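Local coordinates for MutT/NUDIX family protein (Bacillus thuringiensis str. Al Hakam, PDB 3ID9), which probably hydrolyses nucleoside diphosphates linked to another moiety, its own substrate not being established, at residues R25-L30 against H97-L102. Numbering follows the deposited sequence.
Sequences RVTGIL and HITFLL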
loop_
_atom_site.group_PDB
_atom_site.type_symbol
_atom_site.label_atom_id
_atom_site.label_comp_id
_atom_site.label_asym_id
_atom_site.label_seq_id
_atom_site.Cartn_x
_atom_site.Cartn_y
_atom_site.Cartn_z
ATOM N N ARG B 25 -0.138 -7.537 -8.414
ATOM C CA ARG B 25 -0.944 -8.631 -7.891
ATOM C C ARG B 25 -1.591 -8.299 -6.566
ATOM O O ARG B 25 -0.954 -7.736 -5.672
ATOM C CB ARG B 25 -0.091 -9.892 -7.739
ATOM C CG ARG B 25 0.191 -10.545 -9.067
ATOM C CD ARG B 25 1.119 -11.739 -8.988
ATOM N NE ARG B 25 1.169 -12.354 -10.308
ATOM C CZ ARG B 25 0.164 -13.050 -10.836
ATOM N NH1 ARG B 25 -0.957 -13.232 -10.144
ATOM N NH2 ARG B 25 0.266 -13.528 -12.070
ATOM N N VAL B 26 -2.869 -8.645 -6.457
ATOM C CA VAL B 26 -3.632 -8.419 -5.239
ATOM C C VAL B 26 -3.953 -9.761 -4.599
ATOM O O VAL B 26 -4.108 -10.765 -5.288
ATOM C CB VAL B 26 -4.961 -7.683 -5.523
ATOM C CG1 VAL B 26 -4.680 -6.257 -5.929
ATOM C CG2 VAL B 26 -5.734 -8.400 -6.626
ATOM N N THR B 27 -4.038 -9.770 -3.276
ATOM C CA THR B 27 -4.351 -10.984 -2.533
ATOM C C THR B 27 -5.383 -10.607 -1.495
ATOM O O THR B 27 -5.282 -9.546 -0.873
ATOM C CB THR B 27 -3.102 -11.560 -1.831
ATOM O OG1 THR B 27 -2.248 -12.158 -2.809
ATOM C CG2 THR B 27 -3.493 -12.600 -0.790
ATOM N N GLY B 28 -6.380 -11.470 -1.320
ATOM C CA GLY B 28 -7.421 -11.185 -0.360
ATOM C C GLY B 28 -7.338 -12.016 0.903
ATOM O O GLY B 28 -7.033 -13.207 0.867
ATOM N N ILE B 29 -7.606 -11.372 2.031
ATOM C CA ILE B 29 -7.601 -12.044 3.310
ATOM C C ILE B 29 -8.916 -11.708 4.000
ATOM O O ILE B 29 -9.082 -10.633 4.590
ATOM C CB ILE B 29 -6.388 -11.619 4.159
ATOM C CG1 ILE B 29 -5.125 -12.220 3.532
ATOM C CG2 ILE B 29 -6.554 -12.087 5.592
ATOM C CD1 ILE B 29 -3.877 -12.073 4.346
ATOM N N LEU B 30 -9.858 -12.644 3.882
ATOM C CA LEU B 30 -11.186 -12.505 4.455
ATOM C C LEU B 30 -11.250 -13.393 5.685
ATOM O O LEU B 30 -11.291 -14.623 5.583
ATOM C CB LEU B 30 -12.239 -12.921 3.420
ATOM C CG LEU B 30 -13.701 -12.507 3.641
ATOM C CD1 LEU B 30 -14.538 -13.006 2.468
ATOM C CD2 LEU B 30 -14.233 -13.081 4.951
ATOM N N HIS B 97 3.148 -6.454 -5.096
ATOM C CA HIS B 97 2.143 -7.363 -4.550
ATOM C C HIS B 97 1.395 -6.742 -3.366
ATOM O O HIS B 97 1.979 -6.513 -2.308
ATOM C CB HIS B 97 2.816 -8.669 -4.108
ATOM C CG HIS B 97 1.853 -9.736 -3.686
ATOM N ND1 HIS B 97 2.249 -10.882 -3.026
ATOM C CD2 HIS B 97 0.508 -9.837 -3.840
ATOM C CE1 HIS B 97 1.193 -11.640 -2.791
ATOM N NE2 HIS B 97 0.123 -11.028 -3.277
ATOM N N ILE B 98 0.104 -6.478 -3.545
ATOM C CA ILE B 98 -0.711 -5.893 -2.482
ATOM C C ILE B 98 -1.672 -6.903 -1.833
ATOM O O ILE B 98 -2.373 -7.638 -2.528
ATOM C CB ILE B 98 -1.570 -4.698 -3.000
ATOM C CG1 ILE B 98 -0.681 -3.537 -3.456
ATOM C CG2 ILE B 98 -2.485 -4.204 -1.896
ATOM C CD1 ILE B 98 -0.171 -3.663 -4.862
ATOM N N THR B 99 -1.702 -6.919 -0.501
ATOM C CA THR B 99 -2.584 -7.804 0.252
ATOM C C THR B 99 -3.653 -6.985 0.969
ATOM O O THR B 99 -3.335 -6.084 1.752
ATOM C CB THR B 99 -1.809 -8.628 1.309
ATOM O OG1 THR B 99 -1.042 -9.646 0.657
ATOM C CG2 THR B 99 -2.772 -9.292 2.285
ATOM N N PHE B 100 -4.918 -7.307 0.708
ATOM C CA PHE B 100 -6.045 -6.594 1.314
ATOM C C PHE B 100 -6.800 -7.374 2.387
ATOM O O PHE B 100 -7.053 -8.565 2.226
ATOM C CB PHE B 100 -7.088 -6.223 0.253
ATOM C CG PHE B 100 -6.671 -5.130 -0.676
ATOM C CD1 PHE B 100 -6.535 -5.379 -2.037
ATOM C CD2 PHE B 100 -6.457 -3.838 -0.200
ATOM C CE1 PHE B 100 -6.198 -4.356 -2.914
ATOM C CE2 PHE B 100 -6.118 -2.806 -1.065
ATOM C CZ PHE B 100 -5.987 -3.060 -2.424
ATOM N N LEU B 101 -7.161 -6.700 3.474
ATOM C CA LEU B 101 -7.986 -7.320 4.501
ATOM C C LEU B 101 -9.377 -7.058 3.943
ATOM O O LEU B 101 -9.765 -5.904 3.759
ATOM C CB LEU B 101 -7.842 -6.624 5.853
ATOM C CG LEU B 101 -6.622 -7.052 6.666
ATOM C CD1 LEU B 101 -6.581 -6.283 7.983
ATOM C CD2 LEU B 101 -6.695 -8.548 6.917
ATOM N N LEU B 102 -10.111 -8.125 3.647
ATOM C CA LEU B 102 -11.442 -7.999 3.075
ATOM C C LEU B 102 -12.562 -8.233 4.078
ATOM O O LEU B 102 -12.358 -8.827 5.135
ATOM C CB LEU B 102 -11.596 -8.983 1.917
ATOM C CG LEU B 102 -10.641 -8.774 0.746
ATOM C CD1 LEU B 102 -10.750 -9.936 -0.242
ATOM C CD2 LEU B 102 -10.973 -7.451 0.068
#
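Thr27 and Ile98 to Phe100 form the middle of a parallel strand ladder in which Thr27 N-H hydrogen-bonds to Ile98 O, and Thr27 O accepts the N-H of Phe100, with 2.8 Å between Phe100 N and Thr27 O. The same pattern continues on both sides: Ile98 N bonds to Arg25 O, Ile29 N to Phe100 O, and Leu102 N to Ile29 O.

A side-chain hydrogen bond also joins the strands, Thr27 OG1 to His97 NE2, 2.7 Å, with the hydroxyl oxygen in the plane of the imidazole. The ring reaches across because His97 CG is anti to the backbone N (chi1 -173°), which also turns the CD2 edge to face Arg25 O in the ring plane.

Apolar contacts line both faces of the sheet. Beside Thr27 and Thr99, Ile29 sends CD1 to within 3.6 Å of Thr99 CG2, while its CG2 branch meets Leu101 CD2; Phe141 and Ile145 of helix 139-147 pack on Ile29. On the face of Val26 and Phe100, Val26 CG1 approaches Phe100 CE1, and Leu102 CD1 rests 3.6 Å from Gly28 CA. Helix 61-72 packs here through Met65, and Tyr155 of the second subunit meets the Phe100 ring edge-to-face.

This parallel pairing lies inside the mixed sheet of the Nudix fold, between helices 61-72 and 139-147. Its chemistry implies that the buried Thr27 hydroxyl has its polar need met by His97, at the partly exposed end that His97 shares with Arg25, while the rest of the pairing is buried and largely apolar in its side chains.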